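Local coordinates for protein Ceg4 (Legionella pneumophila subsp. pneumophila, PDB 6AOK) that dephosphorylates phosphotyrosine through a magnesium-dependent HAD-like phosphatase domain and, as a bacterial effector, attenuates the activation of eukaryotic MAPK pathways, at residues V13-D18 with R161-D166; E68-K73 with Q82-F87; T107-T112 with K135-E140. All coordinates share one frame; numbering follows the deposited sequence. Where two conformers were deposited one is given.

Contact 1: V13-D18 with R161-D166. With MG (magnesium ion), chain B.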
loop_
_atom_site.group_PDB
_atom_site.type_symbol
_atom_site.label_atom_id
_atom_site.label_comp_id
_atom_site.label_asym_id
_atom_site.label_seq_id
_atom_site.Cartn_x
_atom_site.Cartn_y
_atom_site.Cartn_z
ATOM N N VAL A 13 5.429 0.920 14.868
ATOM C CA VAL A 13 4.131 0.931 14.200
ATOM C C VAL A 13 4.186 -0.082 13.080
ATOM O O VAL A 13 5.209 -0.205 12.383
ATOM C CB VAL A 13 3.775 2.321 13.639
ATOM C CG1 VAL A 13 2.440 2.311 13.006
ATOM C CG2 VAL A 13 3.882 3.391 14.722
ATOM N N ILE A 14 3.095 -0.813 12.916
ATOM C CA ILE A 14 2.934 -1.731 11.798
ATOM C C ILE A 14 1.682 -1.311 11.059
ATOM O O ILE A 14 0.663 -1.049 11.682
ATOM C CB ILE A 14 2.814 -3.193 12.249
ATOM C CG1 ILE A 14 4.042 -3.565 13.060
ATOM C CG2 ILE A 14 2.623 -4.151 10.970
ATOM C CD1 ILE A 14 3.855 -4.849 13.831
ATOM N N ILE A 15 1.776 -1.225 9.743
ATOM C CA ILE A 15 0.656 -0.867 8.900
ATOM C C ILE A 15 0.280 -2.085 8.069
ATOM O O ILE A 15 1.139 -2.690 7.420
ATOM C CB ILE A 15 1.002 0.337 8.005
ATOM C CG1 ILE A 15 1.305 1.551 8.877
ATOM C CG2 ILE A 15 -0.160 0.629 7.034
ATOM C CD1 ILE A 15 1.974 2.608 8.119
ATOM N N PHE A 16 -1.006 -2.394 8.032
ATOM C CA PHE A 16 -1.537 -3.344 7.070
ATOM C C PHE A 16 -2.529 -2.551 6.265
ATOM O O PHE A 16 -3.607 -2.235 6.787
ATOM C CB PHE A 16 -2.226 -4.528 7.753
ATOM C CG PHE A 16 -1.273 -5.418 8.480
ATOM C CD1 PHE A 16 -1.130 -5.323 9.864
ATOM C CD2 PHE A 16 -0.494 -6.306 7.795
ATOM C CE1 PHE A 16 -0.245 -6.151 10.535
ATOM C CE2 PHE A 16 0.429 -7.077 8.440
ATOM C CZ PHE A 16 0.548 -6.993 9.824
ATOM N N THR A 17 -2.195 -2.262 4.995
ATOM C CA THR A 17 -3.072 -1.425 4.189
ATOM C C THR A 17 -3.376 -2.138 2.875
ATOM O O THR A 17 -2.497 -2.752 2.258
ATOM C CB THR A 17 -2.445 -0.040 3.920
ATOM O OG1 THR A 17 -3.348 0.736 3.146
ATOM C CG2 THR A 17 -1.161 -0.179 3.148
ATOM N N ASP A 18 -4.630 -2.085 2.477
ATOM C CA ASP A 18 -5.029 -2.427 1.120
ATOM C C ASP A 18 -4.373 -1.462 0.115
ATOM O O ASP A 18 -3.874 -0.391 0.480
ATOM C CB ASP A 18 -6.572 -2.363 1.039
ATOM C CG ASP A 18 -7.102 -2.743 -0.334
ATOM O OD1 ASP A 18 -6.638 -3.771 -0.911
ATOM O OD2 ASP A 18 -7.994 -2.014 -0.818
ATOM N N ARG A 161 1.380 0.396 17.890
ATOM C CA ARG A 161 0.195 0.741 17.123
ATOM C C ARG A 161 0.159 -0.091 15.855
ATOM O O ARG A 161 1.185 -0.232 15.184
ATOM C CB ARG A 161 0.205 2.227 16.773
ATOM C CG ARG A 161 -1.106 2.733 16.239
ATOM C CD ARG A 161 -1.481 4.061 16.916
ATOM N NE ARG A 161 -1.067 4.187 18.312
ATOM C CZ ARG A 161 -1.548 3.456 19.310
ATOM N NH1 ARG A 161 -2.428 2.502 19.051
ATOM N NH2 ARG A 161 -1.125 3.655 20.551
ATOM N N VAL A 162 -1.014 -0.632 15.529
ATOM C CA VAL A 162 -1.217 -1.357 14.278
ATOM C C VAL A 162 -2.307 -0.633 13.524
ATOM O O VAL A 162 -3.415 -0.480 14.053
ATOM C CB VAL A 162 -1.613 -2.830 14.514
ATOM C CG1 VAL A 162 -1.825 -3.545 13.157
ATOM C CG2 VAL A 162 -0.563 -3.558 15.456
ATOM N N TYR A 163 -2.000 -0.185 12.290
ATOM C CA TYR A 163 -2.987 0.414 11.379
ATOM C C TYR A 163 -3.563 -0.653 10.457
ATOM O O TYR A 163 -2.820 -1.504 9.944
ATOM C CB TYR A 163 -2.353 1.487 10.503
ATOM C CG TYR A 163 -2.278 2.794 11.234
ATOM C CD1 TYR A 163 -1.322 2.998 12.201
ATOM C CD2 TYR A 163 -3.160 3.810 10.961
ATOM C CE1 TYR A 163 -1.253 4.186 12.868
ATOM C CE2 TYR A 163 -3.107 4.988 11.628
ATOM C CZ TYR A 163 -2.137 5.185 12.593
ATOM O OH TYR A 163 -2.071 6.390 13.309
ATOM N N ILE A 164 -4.884 -0.601 10.251
ATOM C CA ILE A 164 -5.581 -1.474 9.305
ATOM C C ILE A 164 -6.456 -0.605 8.424
ATOM O O ILE A 164 -7.334 0.094 8.936
ATOM C CB ILE A 164 -6.449 -2.523 10.001
ATOM C CG1 ILE A 164 -5.621 -3.240 11.075
ATOM C CG2 ILE A 164 -6.996 -3.499 8.947
ATOM C CD1 ILE A 164 -6.488 -4.013 12.133
ATOM N N LEU A 165 -6.209 -0.638 7.106
ATOM C CA LEU A 165 -6.928 0.222 6.171
ATOM C C LEU A 165 -7.437 -0.637 5.045
ATOM O O LEU A 165 -6.642 -1.349 4.412
ATOM C CB LEU A 165 -6.026 1.321 5.601
ATOM C CG LEU A 165 -5.475 2.186 6.724
ATOM C CD1 LEU A 165 -4.023 1.820 6.919
ATOM C CD2 LEU A 165 -5.642 3.678 6.459
ATOM N N ASP A 166 -8.741 -0.585 4.784
ATOM C CA ASP A 166 -9.263 -1.345 3.637
ATOM C C ASP A 166 -10.625 -0.788 3.241
ATOM O O ASP A 166 -11.458 -0.490 4.104
ATOM C CB ASP A 166 -9.369 -2.851 3.957
ATOM C CG ASP A 166 -9.294 -3.730 2.719
ATOM O OD1 ASP A 166 -10.016 -3.431 1.741
ATOM O OD2 ASP A 166 -8.525 -4.749 2.719
HETATM MG MG MG B . -9.447 -2.233 -2.145
HETATM O O HOH W 1 -8.668 -3.798 -3.206
HETATM O O HOH W 2 -10.187 -3.764 -0.905
HETATM O O HOH W 3 -11.163 -2.192 -3.378
#
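Asp18 and Asp166 both swing their carboxyl carbon to the side of CB away from the backbone N (chi1 -178° and -154°), and this lays the two carboxylates one over the other with their planes nearly parallel, 4° apart. Asp18 CB comes within 3.5 Å of Asp166 CG. Lys144 makes a salt bridge to both Asp18 OD1 and Asp166 OD2, and the magnesium ion binds Asp18 OD2 at 2.0 Å. Two of the magnesium's waters also reach the pair: water 1 donates to Asp18 OD1 and water 2 to Asp166 OD1. Asp20, through its backbone O, and Asp167 complete the protein's share of the metal shell, while Ser168 N also bonds Asp166 OD1. Behind this site strands 13-17 and 161-165 run parallel, as the central strands of a Rossmann-like HAD sheet do, with Asp18 at the strand's C-terminal end, where it fits the first Asp of the HAD-type DxDx(T/V) signature. Five backbone bonds join them, from Ile14 N to Arg161 O at one end to Asp18 N to Leu165 O at the other, the latter 2.9 Å and almost straight. On the Phe16 face, Val162 CG1 meets the ring at its edge, 3.8 Å from CD1. The other face carries Val13, Ile15, Tyr163 and Leu165: Val13 CG1 lies 3.9 Å from Tyr163 CD1, and Ile15 and Leu165 cross at a slant, CG2 to CD1 4.0 Å. Helix 201-211 packs against this second face, its Tyr204 touching Leu165, whereas Ile164 on the first face meets Met175 and Leu176 of helix 169-180.

Contact 2: E68-K73 with Q82-F87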
loop_
_atom_site.group_PDB
_atom_site.type_symbol
_atom_site.label_atom_id
_atom_site.label_comp_id
_atom_site.label_asym_id
_atom_site.label_seq_id
_atom_site.Cartn_x
_atom_site.Cartn_y
_atom_site.Cartn_z
ATOM N N GLU A 68 3.720 7.276 -18.075
ATOM C CA GLU A 68 3.988 8.629 -18.567
ATOM C C GLU A 68 3.189 8.939 -19.841
ATOM O O GLU A 68 2.831 10.097 -20.084
ATOM C CB GLU A 68 5.498 8.819 -18.812
ATOM C CG GLU A 68 6.323 8.837 -17.530
ATOM C CD GLU A 68 7.820 8.995 -17.775
ATOM O OE1 GLU A 68 8.220 9.001 -18.956
ATOM O OE2 GLU A 68 8.588 9.102 -16.789
ATOM N N ALA A 69 2.964 7.961 -20.699
ATOM C CA ALA A 69 2.152 8.208 -21.900
ATOM C C ALA A 69 0.714 8.562 -21.525
ATOM O O ALA A 69 0.080 9.426 -22.153
ATOM C CB ALA A 69 2.140 6.981 -22.813
ATOM N N LYS A 70 0.208 7.935 -20.474
ATOM C CA LYS A 70 -1.164 8.150 -20.042
ATOM C C LYS A 70 -1.310 9.454 -19.271
ATOM O O LYS A 70 -2.233 10.231 -19.543
ATOM C CB LYS A 70 -1.635 6.964 -19.199
ATOM C CG LYS A 70 -3.106 7.102 -18.820
ATOM C CD LYS A 70 -3.609 5.857 -18.203
ATOM C CE LYS A 70 -5.080 5.977 -17.723
ATOM N NZ LYS A 70 -6.052 6.363 -18.792
ATOM N N TYR A 71 -0.407 9.729 -18.334
ATOM C CA TYR A 71 -0.574 10.813 -17.369
ATOM C C TYR A 71 0.424 11.944 -17.539
ATOM O O TYR A 71 0.317 12.952 -16.827
ATOM C CB TYR A 71 -0.462 10.278 -15.932
ATOM C CG TYR A 71 -1.517 9.270 -15.532
ATOM C CD1 TYR A 71 -1.189 7.941 -15.281
ATOM C CD2 TYR A 71 -2.843 9.654 -15.376
ATOM C CE1 TYR A 71 -2.119 7.058 -14.926
ATOM C CE2 TYR A 71 -3.803 8.745 -15.014
ATOM C CZ TYR A 71 -3.436 7.448 -14.784
ATOM O OH TYR A 71 -4.374 6.508 -14.414
ATOM N N GLY A 72 1.392 11.821 -18.464
ATOM C CA GLY A 72 2.468 12.764 -18.511
ATOM C C GLY A 72 3.428 12.498 -17.376
ATOM O O GLY A 72 3.264 11.544 -16.595
ATOM N N LYS A 73 4.439 13.367 -17.279
ATOM C CA LYS A 73 5.473 13.226 -16.265
ATOM C C LYS A 73 4.912 13.576 -14.908
ATOM O O LYS A 73 4.143 14.522 -14.770
ATOM C CB LYS A 73 6.670 14.134 -16.561
ATOM C CG LYS A 73 7.839 13.470 -17.288
ATOM C CD LYS A 73 7.501 13.246 -18.739
ATOM C CE LYS A 73 8.155 11.990 -19.306
ATOM N NZ LYS A 73 7.878 11.761 -20.788
ATOM N N GLN A 82 -6.673 15.499 -14.122
ATOM C CA GLN A 82 -6.919 14.859 -15.395
ATOM C C GLN A 82 -7.792 13.623 -15.214
ATOM O O GLN A 82 -8.035 13.148 -14.101
ATOM C CB GLN A 82 -5.608 14.509 -16.088
ATOM C CG GLN A 82 -4.777 13.424 -15.426
ATOM C CD GLN A 82 -3.491 13.194 -16.181
ATOM O OE1 GLN A 82 -3.497 12.844 -17.367
ATOM N NE2 GLN A 82 -2.378 13.441 -15.520
ATOM N N GLN A 83 -8.273 13.120 -16.341
ATOM C CA GLN A 83 -9.066 11.903 -16.367
ATOM C C GLN A 83 -8.241 10.723 -15.886
ATOM O O GLN A 83 -7.035 10.635 -16.143
ATOM C CB GLN A 83 -9.581 11.650 -17.786
ATOM C CG GLN A 83 -10.179 10.277 -18.020
ATOM C CD GLN A 83 -10.119 9.847 -19.487
ATOM O OE1 GLN A 83 -9.207 10.240 -20.238
ATOM N NE2 GLN A 83 -11.099 9.043 -19.904
ATOM N N ASP A 84 -8.899 9.836 -15.141
ATOM C CA ASP A 84 -8.370 8.575 -14.655
ATOM C C ASP A 84 -7.292 8.738 -13.612
ATOM O O ASP A 84 -6.591 7.781 -13.317
ATOM C CB ASP A 84 -7.835 7.694 -15.788
ATOM C CG ASP A 84 -8.954 7.053 -16.589
ATOM O OD1 ASP A 84 -10.127 7.256 -16.228
ATOM O OD2 ASP A 84 -8.668 6.313 -17.545
ATOM N N VAL A 85 -7.140 9.931 -13.036
ATOM C CA VAL A 85 -6.116 10.124 -12.020
ATOM C C VAL A 85 -6.419 9.296 -10.771
ATOM O O VAL A 85 -5.535 9.070 -9.935
ATOM C CB VAL A 85 -5.985 11.649 -11.734
ATOM C CG1 VAL A 85 -7.255 12.169 -11.069
ATOM C CG2 VAL A 85 -4.781 11.948 -10.848
ATOM N N ASP A 86 -7.654 8.782 -10.644
ATOM C CA ASP A 86 -8.032 7.892 -9.539
ATOM C C ASP A 86 -7.303 6.554 -9.563
ATOM O O ASP A 86 -7.284 5.872 -8.528
ATOM C CB ASP A 86 -9.547 7.634 -9.542
ATOM C CG ASP A 86 -10.352 8.851 -9.120
ATOM O OD1 ASP A 86 -11.597 8.785 -9.175
ATOM O OD2 ASP A 86 -9.751 9.884 -8.736
ATOM N N PHE A 87 -6.690 6.159 -10.693
ATOM C CA PHE A 87 -5.763 5.026 -10.663
ATOM C C PHE A 87 -4.562 5.262 -9.767
ATOM O O PHE A 87 -3.917 4.298 -9.331
ATOM C CB PHE A 87 -5.181 4.754 -12.033
ATOM C CG PHE A 87 -6.062 3.970 -12.942
ATOM C CD1 PHE A 87 -7.167 4.567 -13.538
ATOM C CD2 PHE A 87 -5.744 2.647 -13.263
ATOM C CE1 PHE A 87 -7.966 3.862 -14.413
ATOM C CE2 PHE A 87 -6.547 1.929 -14.163
ATOM C CZ PHE A 87 -7.648 2.544 -14.742
HETATM O O HOH W 4 -5.517 10.197 -18.652
#
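Tyr71, the last residue of helix 60-71, reaches the loop 82-87 with one edge of its ring and its hydroxyl. Its CB starts 3.7 Å from Gln82 NE2. Next along, CD2 meets Gln82 CD at the ring edge, with the amide standing almost perpendicular to the ring (85°). CE2 then passes the backbone of Asp84, and at the tip OH donates to Asp84 O over 2.8 Å. That hydroxyl stands above the carbonyl plane, not on a lone pair; Phe87 N, closing the short 3-10 turn, reaches the same oxygen from the opposite face, so two donors grip it. OH also abuts Phe87 CB at 3.1 Å. Lys70 CG covers one face of the Tyr71 ring, over its centre. The rest of the lysine continues extended until it bends at its last torsion (chi4 57°), which brings NZ to Asp84 OD2 in a 2.9 Å salt bridge made on the anti lone pair. Gln82 NE2, meanwhile, returns to the helix end and bonds Tyr71 O at 3.0 Å, nearly straight (174°), with Tyr71 O lying in the plane of the Gln82 amide. Gly72, with positive phi, is the first residue to leave the helix, while a type II turn from Gln82 to Val85 presents Asp84 O to the phenol. The region lies between the first two strands of the HAD-like core and is probably a cap. Tyr125 and Tyr118 of helix 116-125 touch Tyr71 and Phe87 respectively, so that helix lies against both sides of the contact, which joins the end of helix 60-71 to the loop leading into helix 91-100.

Contact 3: T107-T112 with K135-E140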
loop_
_atom_site.group_PDB
_atom_site.type_symbol
_atom_site.label_atom_id
_atom_site.label_comp_id
_atom_site.label_asym_id
_atom_site.label_seq_id
_atom_site.Cartn_x
_atom_site.Cartn_y
_atom_site.Cartn_z
ATOM N N THR A 107 6.681 -0.357 9.967
ATOM C CA THR A 107 6.681 -1.432 8.981
ATOM C C THR A 107 5.429 -1.332 8.120
ATOM O O THR A 107 4.312 -1.343 8.634
ATOM C CB THR A 107 6.763 -2.793 9.665
ATOM O OG1 THR A 107 7.978 -2.847 10.431
ATOM C CG2 THR A 107 6.765 -3.899 8.617
ATOM N N VAL A 108 5.616 -1.219 6.810
ATOM C CA VAL A 108 4.522 -0.997 5.873
ATOM C C VAL A 108 4.264 -2.289 5.113
ATOM O O VAL A 108 5.101 -2.721 4.308
ATOM C CB VAL A 108 4.833 0.134 4.899
ATOM C CG1 VAL A 108 3.621 0.413 4.085
ATOM C CG2 VAL A 108 5.200 1.359 5.697
ATOM N N ASN A 109 3.103 -2.895 5.359
ATOM C CA ASN A 109 2.663 -4.090 4.652
ATOM C C ASN A 109 1.471 -3.697 3.805
ATOM O O ASN A 109 0.445 -3.277 4.338
ATOM C CB ASN A 109 2.230 -5.197 5.602
ATOM C CG ASN A 109 3.323 -5.577 6.596
ATOM O OD1 ASN A 109 4.287 -6.288 6.235
ATOM N ND2 ASN A 109 3.194 -5.116 7.854
ATOM N N ILE A 110 1.566 -3.944 2.520
ATOM C CA ILE A 110 0.423 -3.812 1.631
ATOM C C ILE A 110 -0.136 -5.210 1.382
ATOM O O ILE A 110 0.595 -6.118 0.984
ATOM C CB ILE A 110 0.828 -3.142 0.316
ATOM C CG1 ILE A 110 1.364 -1.729 0.599
ATOM C CG2 ILE A 110 -0.421 -3.122 -0.648
ATOM C CD1 ILE A 110 1.902 -1.017 -0.682
ATOM N N VAL A 111 -1.414 -5.400 1.653
ATOM C CA VAL A 111 -2.038 -6.713 1.554
ATOM C C VAL A 111 -3.105 -6.608 0.478
ATOM O O VAL A 111 -4.026 -5.796 0.595
ATOM C CB VAL A 111 -2.659 -7.129 2.896
ATOM C CG1 VAL A 111 -3.102 -8.574 2.865
ATOM C CG2 VAL A 111 -1.649 -6.830 4.124
ATOM N N THR A 112 -2.992 -7.424 -0.559
ATOM C CA THR A 112 -3.675 -7.046 -1.776
ATOM C C THR A 112 -4.057 -8.283 -2.588
ATOM O O THR A 112 -3.428 -9.335 -2.475
ATOM C CB THR A 112 -2.724 -6.121 -2.579
ATOM O OG1 THR A 112 -3.426 -5.603 -3.670
ATOM C CG2 THR A 112 -1.482 -6.879 -3.091
ATOM N N LYS A 135 11.229 -0.820 1.039
ATOM C CA LYS A 135 10.772 -0.989 2.408
ATOM C C LYS A 135 9.333 -1.436 2.483
ATOM O O LYS A 135 8.825 -1.641 3.588
ATOM C CB LYS A 135 10.957 0.297 3.214
ATOM C CG LYS A 135 12.330 0.900 3.068
ATOM C CD LYS A 135 13.326 0.290 3.999
ATOM C CE LYS A 135 14.785 0.797 3.685
ATOM N NZ LYS A 135 14.964 2.309 3.820
ATOM N N LEU A 136 8.666 -1.577 1.350
ATOM C CA LEU A 136 7.344 -2.146 1.310
ATOM C C LEU A 136 7.431 -3.660 1.428
ATOM O O LEU A 136 8.299 -4.281 0.815
ATOM C CB LEU A 136 6.684 -1.825 -0.025
ATOM C CG LEU A 136 6.341 -0.381 -0.265
ATOM C CD1 LEU A 136 5.881 -0.328 -1.705
ATOM C CD2 LEU A 136 5.188 0.009 0.639
ATOM N N THR A 137 6.505 -4.252 2.190
ATOM C CA THR A 137 6.274 -5.703 2.193
ATOM C C THR A 137 4.931 -5.872 1.501
ATOM O O THR A 137 3.926 -5.341 1.960
ATOM C CB THR A 137 6.238 -6.271 3.619
ATOM O OG1 THR A 137 7.532 -6.147 4.214
ATOM C CG2 THR A 137 5.813 -7.779 3.670
ATOM N N ILE A 138 4.912 -6.572 0.388
ATOM C CA ILE A 138 3.695 -6.706 -0.397
ATOM C C ILE A 138 3.264 -8.146 -0.254
ATOM O O ILE A 138 4.016 -9.061 -0.638
ATOM C CB ILE A 138 3.923 -6.318 -1.867
ATOM C CG1 ILE A 138 4.420 -4.869 -1.921
ATOM C CG2 ILE A 138 2.576 -6.464 -2.704
ATOM C CD1 ILE A 138 4.741 -4.393 -3.319
ATOM N N LEU A 139 2.066 -8.346 0.319
ATOM C CA LEU A 139 1.511 -9.675 0.607
ATOM C C LEU A 139 0.358 -9.880 -0.361
ATOM O O LEU A 139 -0.642 -9.170 -0.268
ATOM C CB LEU A 139 1.047 -9.731 2.058
ATOM C CG LEU A 139 2.219 -9.419 3.021
ATOM C CD1 LEU A 139 1.702 -9.181 4.398
ATOM C CD2 LEU A 139 3.347 -10.526 3.014
ATOM N N GLU A 140 0.491 -10.826 -1.302
ATOM C CA GLU A 140 -0.505 -10.859 -2.385
ATOM C C GLU A 140 -1.062 -12.263 -2.583
ATOM O O GLU A 140 -1.447 -12.633 -3.690
ATOM C CB GLU A 140 0.065 -10.307 -3.700
ATOM C CG GLU A 140 1.279 -11.040 -4.245
ATOM C CD GLU A 140 1.604 -10.697 -5.730
ATOM O OE1 GLU A 140 2.621 -10.025 -5.983
ATOM O OE2 GLU A 140 0.864 -11.153 -6.649
HETATM O O HOH W 5 8.275 -0.335 5.920
#
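Ile110 CD1 and Val108 CG1 converge on one methyl of the partner strand, Leu136 CD2, at 3.7 and 3.8 Å. Further along this face, Ile138 CG2 faces Thr112 CG2 at 4.1 Å. Across the sheet, Leu139 CD1 touches both Val111 CG2 and Asn109 CB, 4.1 Å from the former. Between the Ile110 and Val111 faces the strands run parallel, with bonds from Thr137 N to Val108 O, Ile110 N to Thr137 O, Leu139 N to Ile110 O and Thr112 N to Leu139 O. The third is 2.8 Å and practically straight (179°). The Leu139 face also carries polar groups. Asn109 lies alongside Thr137 and points the same way, its CG anti to the carbonyl carbon (chi1 -56°), which sets OD1 3.3 Å from both Thr137 CB and CG2. The amide is held from two directions, OD1 by Arg151 and ND2 by Ile15 O of the next strand. Outward, at the sheet's C-terminal end, Glu140 CB rests 3.8 Å from Thr112 CG2, while Glu140 OE1 accepts from Ala116 N and Thr112 OG1 bonds Asn114 N. Here the Rossmann-like sheet opens toward the magnesium site, the side chain of Thr112 about 7 Å from the ion. Strand 136-139 forms the sheet's outer edge in this chain; helix 116-125 packs on the Ile110 side, helix 144-153 on the Leu139 side, and strand 13-17 lies beyond strand 106-111.

How the contacts relate
Contacts 1 and 3 share one parallel sheet, their centres 10 Å apart, and meet directly: Val13 and Ile15 bond Thr107 because strands 13-17 and 106-111 are neighbours. Across the sheet the order is 136-139, 106-111, 13-17, 161-165 and 189-192, so the two contacts account for four consecutive strands, whose C-terminal ends lie on the magnesium side of the sheet, strands 13-17 and 161-165 closest to the ion. Contact 2 stands apart, 27 Å from contact 1 and 24 Å from contact 3 between centres, in the helices and loops between the first two strands. Along the chain contact 2 closes before contact 3 opens, and contact 1 encloses both. Phe87's side chain lies about 7 Å from that of Asp20, though about 13 Å from the magnesium ion.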